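Side-chain contacts in unsaturated glucuronyl hydrolase (Streptococcus agalactiae, PDB 2ZZR), which hydrolyses unsaturated chondroitin, hyaluronan and heparin disaccharides, releasing the unsaturated uronic acid from their non-reducing end: residues 99-104 with 139-144; 108-111 with 117-120. All coordinates share one frame; numbering follows the deposited sequence.

Contact 1 (99-104 with 139-144); sequences SFLNRI and TIKAAD
I104 sends its CG1 branch away from its own backbone N (chi1 -176°) and toward helix 133-147, where K141 holds CG anti to its carbonyl carbon and carries an extended chain outward, more across the direction of helix 87-105 than along it. The two helices run in the same general direction, their short segments inclined at 36° with axes 9.7 Å apart, and they belong to the alpha-helical barrel of glycoside hydrolase family 88. Y119 of helix 115-130 packs against both I104 and A142; the direct interface is small and made by van der Waals contacts. Its centre is the CG1 methylene of I104, 3.6 Å from CB of K141. From there the CD1 methyl reaches past the K141 side chain to the backbone, resting 3.7 Å from K141 O, while CG2 turns to the lysine side and lies 4.1 Å from CB. The lysine side chain thus meets the isoleucine through CB alone, and the rest of it leads away, taking the ammonium group to N105 and E137, with a hydrogen bond to the first and a salt bridge to the second. L101, one turn before I104, also packs on K134, E137 and A138 and comes no nearer to K141 than 4.5 Å, from its CD1 methyl to CD of the lysine.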
ATOM      1  N   SER A  99      20.320  -8.776   2.410  1.00 18.42           N
ATOM      2  CA  SER A  99      19.708  -9.032   3.714  1.00 18.55           C
ATOM      3  C   SER A  99      18.354  -9.729   3.568  1.00 18.18           C
ATOM      4  O   SER A  99      18.050 -10.665   4.307  1.00 17.92           O
ATOM      5  CB  SER A  99      19.551  -7.727   4.500  1.00 18.71           C
ATOM      6  OG  SER A  99      18.843  -7.931   5.715  1.00 19.56           O
ATOM      7  N   PHE A 100      17.537  -9.269   2.621  1.00 17.92           N
ATOM      8  CA  PHE A 100      16.259  -9.934   2.336  1.00 17.83           C
ATOM      9  C   PHE A 100      16.449 -11.362   1.825  1.00 17.86           C
ATOM     10  O   PHE A 100      15.689 -12.259   2.180  1.00 18.17           O
ATOM     11  CB  PHE A 100      15.401  -9.097   1.375  1.00 17.48           C
ATOM     12  CG  PHE A 100      14.756  -7.910   2.029  1.00 17.18           C
ATOM     13  CD1 PHE A 100      15.226  -6.624   1.792  1.00 15.96           C
ATOM     14  CD2 PHE A 100      13.682  -8.078   2.901  1.00 16.56           C
ATOM     15  CE1 PHE A 100      14.641  -5.519   2.402  1.00 15.79           C
ATOM     16  CE2 PHE A 100      13.090  -6.984   3.520  1.00 15.84           C
ATOM     17  CZ  PHE A 100      13.568  -5.700   3.274  1.00 16.26           C
ATOM     18  N   LEU A 101      17.468 -11.572   0.998  1.00 18.66           N
ATOM     19  CA  LEU A 101      17.814 -12.914   0.549  1.00 19.07           C
ATOM     20  C   LEU A 101      18.202 -13.797   1.736  1.00 19.24           C
ATOM     21  O   LEU A 101      17.775 -14.951   1.823  1.00 19.18           O
ATOM     22  CB  LEU A 101      18.941 -12.867  -0.492  1.00 19.23           C
ATOM     23  CG  LEU A 101      19.356 -14.182  -1.174  1.00 19.16           C
ATOM     24  CD1 LEU A 101      18.174 -15.056  -1.607  1.00 20.03           C
ATOM     25  CD2 LEU A 101      20.260 -13.885  -2.363  1.00 19.77           C
ATOM     26  N   ASN A 102      19.000 -13.252   2.651  1.00 19.90           N
ATOM     27  CA  ASN A 102      19.343 -13.971   3.882  1.00 20.36           C
ATOM     28  C   ASN A 102      18.100 -14.324   4.704  1.00 20.21           C
ATOM     29  O   ASN A 102      17.973 -15.440   5.223  1.00 19.99           O
ATOM     30  CB  ASN A 102      20.311 -13.159   4.739  1.00 20.85           C
ATOM     31  CG  ASN A 102      20.646 -13.853   6.052  1.00 22.89           C
ATOM     32  OD1 ASN A 102      20.060 -13.556   7.095  1.00 25.53           O
ATOM     33  ND2 ASN A 102      21.568 -14.804   5.996  1.00 24.62           N
ATOM     34  N   ARG A 103      17.187 -13.360   4.808  1.00 20.01           N
ATOM     35  CA  ARG A 103      15.965 -13.519   5.593  1.00 19.90           C
ATOM     36  C   ARG A 103      15.076 -14.662   5.088  1.00 20.04           C
ATOM     37  O   ARG A 103      14.538 -15.436   5.890  1.00 20.19           O
ATOM     38  CB  ARG A 103      15.190 -12.196   5.645  1.00 19.53           C
ATOM     39  CG  ARG A 103      14.004 -12.226   6.599  1.00 18.90           C
ATOM     40  CD  ARG A 103      13.361 -10.866   6.738  1.00 17.87           C
ATOM     41  NE  ARG A 103      12.155 -10.938   7.564  1.00 16.41           N
ATOM     42  CZ  ARG A 103      11.372  -9.904   7.850  1.00 16.52           C
ATOM     43  NH1 ARG A 103      11.658  -8.683   7.398  1.00 15.50           N
ATOM     44  NH2 ARG A 103      10.294 -10.090   8.603  1.00 16.49           N
ATOM     45  N   ILE A 104      14.921 -14.776   3.769  1.00 20.26           N
ATOM     46  CA  ILE A 104      14.110 -15.863   3.211  1.00 20.55           C
ATOM     47  C   ILE A 104      14.848 -17.213   3.235  1.00 20.99           C
ATOM     48  O   ILE A 104      14.250 -18.245   3.547  1.00 21.18           O
ATOM     49  CB  ILE A 104      13.485 -15.515   1.810  1.00 20.35           C
ATOM     50  CG1 ILE A 104      12.574 -16.643   1.308  1.00 20.44           C
ATOM     51  CG2 ILE A 104      14.552 -15.179   0.767  1.00 20.56           C
ATOM     52  CD1 ILE A 104      11.316 -16.848   2.128  1.00 22.08           C
ATOM     53  N   THR A 139      12.964 -12.887  -4.561  1.00 17.89           N
ATOM     54  CA  THR A 139      11.553 -12.680  -4.912  1.00 17.87           C
ATOM     55  C   THR A 139      10.802 -14.007  -5.091  1.00 17.88           C
ATOM     56  O   THR A 139       9.717 -14.196  -4.523  1.00 17.63           O
ATOM     57  CB  THR A 139      11.405 -11.804  -6.187  1.00 17.63           C
ATOM     58  OG1 THR A 139      11.970 -10.506  -5.956  1.00 17.60           O
ATOM     59  CG2 THR A 139       9.944 -11.645  -6.553  1.00 17.71           C
ATOM     60  N   ILE A 140      11.371 -14.925  -5.874  1.00 17.83           N
ATOM     61  CA  ILE A 140      10.723 -16.214  -6.118  1.00 18.03           C
ATOM     62  C   ILE A 140      10.597 -17.018  -4.823  1.00 18.07           C
ATOM     63  O   ILE A 140       9.540 -17.582  -4.541  1.00 17.66           O
ATOM     64  CB  ILE A 140      11.427 -17.035  -7.233  1.00 18.05           C
ATOM     65  CG1 ILE A 140      11.448 -16.240  -8.549  1.00 18.04           C
ATOM     66  CG2 ILE A 140      10.744 -18.397  -7.427  1.00 18.73           C
ATOM     67  CD1 ILE A 140      10.074 -15.788  -9.051  1.00 18.68           C
ATOM     68  N   LYS A 141      11.664 -17.037  -4.028  1.00 18.12           N
ATOM     69  CA  LYS A 141      11.635 -17.724  -2.734  1.00 18.14           C
ATOM     70  C   LYS A 141      10.569 -17.121  -1.810  1.00 17.86           C
ATOM     71  O   LYS A 141       9.848 -17.855  -1.133  1.00 17.61           O
ATOM     72  CB  LYS A 141      13.021 -17.720  -2.081  1.00 18.15           C
ATOM     73  CG  LYS A 141      14.004 -18.680  -2.749  1.00 18.95           C
ATOM     74  CD  LYS A 141      15.407 -18.510  -2.192  1.00 20.19           C
ATOM     75  CE  LYS A 141      16.348 -19.575  -2.757  1.00 21.45           C
ATOM     76  NZ  LYS A 141      17.691 -19.494  -2.132  1.00 21.69           N
ATOM     77  N   ALA A 142      10.459 -15.790  -1.815  1.00 17.78           N
ATOM     78  CA  ALA A 142       9.406 -15.083  -1.070  1.00 17.50           C
ATOM     79  C   ALA A 142       8.002 -15.447  -1.553  1.00 17.25           C
ATOM     80  O   ALA A 142       7.096 -15.625  -0.739  1.00 17.34           O
ATOM     81  CB  ALA A 142       9.617 -13.572  -1.141  1.00 17.54           C
ATOM     82  N   ALA A 143       7.825 -15.554  -2.870  1.00 17.02           N
ATOM     83  CA  ALA A 143       6.548 -15.961  -3.449  1.00 16.93           C
ATOM     84  C   ALA A 143       6.161 -17.358  -2.955  1.00 17.09           C
ATOM     85  O   ALA A 143       5.029 -17.576  -2.532  1.00 16.91           O
ATOM     86  CB  ALA A 143       6.603 -15.916  -4.972  1.00 16.72           C
ATOM     87  N   ASP A 144       7.114 -18.290  -2.985  1.00 17.33           N
ATOM     88  CA  ASP A 144       6.876 -19.645  -2.479  1.00 18.00           C
ATOM     89  C   ASP A 144       6.519 -19.632  -0.992  1.00 17.94           C
ATOM     90  O   ASP A 144       5.642 -20.381  -0.547  1.00 18.63           O
ATOM     91  CB  ASP A 144       8.092 -20.540  -2.729  1.00 18.26           C
ATOM     92  CG  ASP A 144       8.296 -20.846  -4.199  1.00 19.37           C
ATOM     93  OD1 ASP A 144       7.310 -20.777  -4.962  1.00 19.85           O
ATOM     94  OD2 ASP A 144       9.447 -21.150  -4.589  1.00 21.87           O
TER

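Contact 2 (108-111 with 117-120); sequences IALD and FLYT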
ATOM      1  N   ILE A 108      13.420 -16.365   8.453  1.00 20.27           N
ATOM      2  CA  ILE A 108      13.376 -15.538   9.654  1.00 19.89           C
ATOM      3  C   ILE A 108      12.198 -14.571   9.613  1.00 19.46           C
ATOM      4  O   ILE A 108      12.112 -13.728   8.716  1.00 19.12           O
ATOM      5  CB  ILE A 108      14.689 -14.735   9.832  1.00 20.28           C
ATOM      6  CG1 ILE A 108      15.878 -15.688   9.989  1.00 21.44           C
ATOM      7  CG2 ILE A 108      14.585 -13.767  11.025  1.00 20.63           C
ATOM      8  CD1 ILE A 108      17.227 -15.031   9.761  1.00 23.61           C
ATOM      9  N   ALA A 109      11.301 -14.699  10.595  1.00 18.56           N
ATOM     10  CA  ALA A 109      10.175 -13.780  10.785  1.00 17.95           C
ATOM     11  C   ALA A 109       9.299 -13.609   9.535  1.00 17.86           C
ATOM     12  O   ALA A 109       8.956 -12.486   9.153  1.00 17.25           O
ATOM     13  CB  ALA A 109      10.676 -12.416  11.294  1.00 17.81           C
ATOM     14  N   LEU A 110       8.937 -14.725   8.909  1.00 17.93           N
ATOM     15  CA  LEU A 110       8.163 -14.676   7.664  1.00 18.02           C
ATOM     16  C   LEU A 110       6.878 -15.517   7.670  1.00 18.61           C
ATOM     17  O   LEU A 110       6.330 -15.829   6.609  1.00 18.33           O
ATOM     18  CB  LEU A 110       9.054 -15.039   6.468  1.00 18.07           C
ATOM     19  CG  LEU A 110      10.176 -14.055   6.112  1.00 17.80           C
ATOM     20  CD1 LEU A 110      11.045 -14.623   4.998  1.00 17.49           C
ATOM     21  CD2 LEU A 110       9.629 -12.678   5.711  1.00 17.84           C
ATOM     22  N   ASP A 111       6.379 -15.854   8.859  1.00 18.89           N
ATOM     23  CA  ASP A 111       5.150 -16.647   8.965  1.00 19.26           C
ATOM     24  C   ASP A 111       3.925 -15.749   9.027  1.00 18.86           C
ATOM     25  O   ASP A 111       3.236 -15.652  10.044  1.00 18.83           O
ATOM     26  CB  ASP A 111       5.231 -17.606  10.152  1.00 19.99           C
ATOM     27  CG  ASP A 111       6.433 -18.500  10.068  1.00 21.85           C
ATOM     28  OD1 ASP A 111       7.268 -18.455  10.999  1.00 24.07           O
ATOM     29  OD2 ASP A 111       6.573 -19.209   9.042  1.00 24.65           O
ATOM     30  N   PHE A 117       4.794  -6.883   0.708  1.00 12.46           N
ATOM     31  CA  PHE A 117       5.272  -5.622   1.285  1.00 12.88           C
ATOM     32  C   PHE A 117       6.784  -5.654   1.509  1.00 12.81           C
ATOM     33  O   PHE A 117       7.472  -4.651   1.303  1.00 13.37           O
ATOM     34  CB  PHE A 117       4.596  -5.325   2.628  1.00 12.86           C
ATOM     35  CG  PHE A 117       3.182  -4.804   2.518  1.00 13.46           C
ATOM     36  CD1 PHE A 117       2.224  -5.190   3.450  1.00 13.78           C
ATOM     37  CD2 PHE A 117       2.815  -3.905   1.520  1.00 13.19           C
ATOM     38  CE1 PHE A 117       0.916  -4.705   3.376  1.00 12.64           C
ATOM     39  CE2 PHE A 117       1.509  -3.412   1.441  1.00 14.12           C
ATOM     40  CZ  PHE A 117       0.564  -3.810   2.373  1.00 13.27           C
ATOM     41  N   LEU A 118       7.288  -6.805   1.945  1.00 12.93           N
ATOM     42  CA  LEU A 118       8.704  -6.953   2.254  1.00 13.42           C
ATOM     43  C   LEU A 118       9.578  -7.059   1.011  1.00 13.95           C
ATOM     44  O   LEU A 118      10.596  -6.368   0.907  1.00 14.42           O
ATOM     45  CB  LEU A 118       8.929  -8.166   3.165  1.00 13.59           C
ATOM     46  CG  LEU A 118       8.572  -7.938   4.638  1.00 13.62           C
ATOM     47  CD1 LEU A 118       8.569  -9.250   5.397  1.00 13.91           C
ATOM     48  CD2 LEU A 118       9.511  -6.924   5.304  1.00 14.63           C
ATOM     49  N   TYR A 119       9.173  -7.913   0.074  1.00 14.13           N
ATOM     50  CA  TYR A 119      10.039  -8.292  -1.046  1.00 14.26           C
ATOM     51  C   TYR A 119       9.813  -7.524  -2.338  1.00 14.13           C
ATOM     52  O   TYR A 119      10.728  -7.401  -3.148  1.00 13.93           O
ATOM     53  CB  TYR A 119      10.012  -9.808  -1.266  1.00 14.73           C
ATOM     54  CG  TYR A 119      10.816 -10.503  -0.188  1.00 15.06           C
ATOM     55  CD1 TYR A 119      12.146 -10.865  -0.408  1.00 16.27           C
ATOM     56  CD2 TYR A 119      10.270 -10.737   1.078  1.00 14.95           C
ATOM     57  CE1 TYR A 119      12.898 -11.467   0.592  1.00 16.98           C
ATOM     58  CE2 TYR A 119      11.018 -11.335   2.086  1.00 15.66           C
ATOM     59  CZ  TYR A 119      12.329 -11.697   1.838  1.00 16.37           C
ATOM     60  OH  TYR A 119      13.084 -12.279   2.834  1.00 16.18           O
ATOM     61  N   THR A 120       8.603  -7.005  -2.532  1.00 13.91           N
ATOM     62  CA  THR A 120       8.299  -6.267  -3.768  1.00 13.50           C
ATOM     63  C   THR A 120       9.067  -4.932  -3.922  1.00 13.80           C
ATOM     64  O   THR A 120       9.718  -4.725  -4.956  1.00 13.96           O
ATOM     65  CB  THR A 120       6.777  -6.072  -3.968  1.00 13.49           C
ATOM     66  OG1 THR A 120       6.143  -7.359  -4.032  1.00 13.26           O
ATOM     67  CG2 THR A 120       6.505  -5.289  -5.264  1.00 13.05           C
TER
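L110 points its forked end at helix 115-130 and divides its two methyls between neighbouring residues there, L118 and Y119. The leucines cross at an angle, and their contact is methyl to methyl, CD2 of L110 lying 3.6 Å from CD1 of L118. Y119 approaches from the opposite direction and presents the edge of its ring. L110 does not lie over the face of this ring: CD2 sits at the edge, close to the ring plane, 4.1 Å from CE2. The other methyl, CD1, is 3.8 Å from the phenolic OH, an apolar neighbour for an oxygen whose hydrogen bond is made with F100 O on helix 87-105. With CG anti to its carbonyl carbon (chi1 -75°), Y119 extends its ring into this position, where F100 also meets it edge-to-face. R103 borders all three side chains, and its guanidinium group binds the carbonyls of I108 and A109, holding the loop just ahead of L110. All three touching residues are buried, whereas D111, next in the chain, is exposed and forms a salt bridge with K145. A loop leucine thus packs against the first turns of a barrel helix that starts right after D114, the probable nucleophile, an arrangement that places this contact beside the active site of the family 88 alpha-barrel.

From the N terminus, the chain runs along helix 87-105, turns through the loop holding residues 108-111, follows helix 115-130 and then enters helix 133-147. Contact 2 closes the short stretch 112-116, five residues, pinning the connection between the first two helices to the start of helix 115-130. Contact 1 closes the longer excursion from helix 87-105 to helix 133-147, and contact 2 falls wholly within it, so the two nest and do not cross. Their centres are 7 Å apart. Y119 links them, reaching helix 87-105, helix 133-147 and the loop together, while R103 joins 99-104 to the loop carbonyls. The contacts tie helices 87-105, 115-130 and 133-147 and the loop after the first of them to one another.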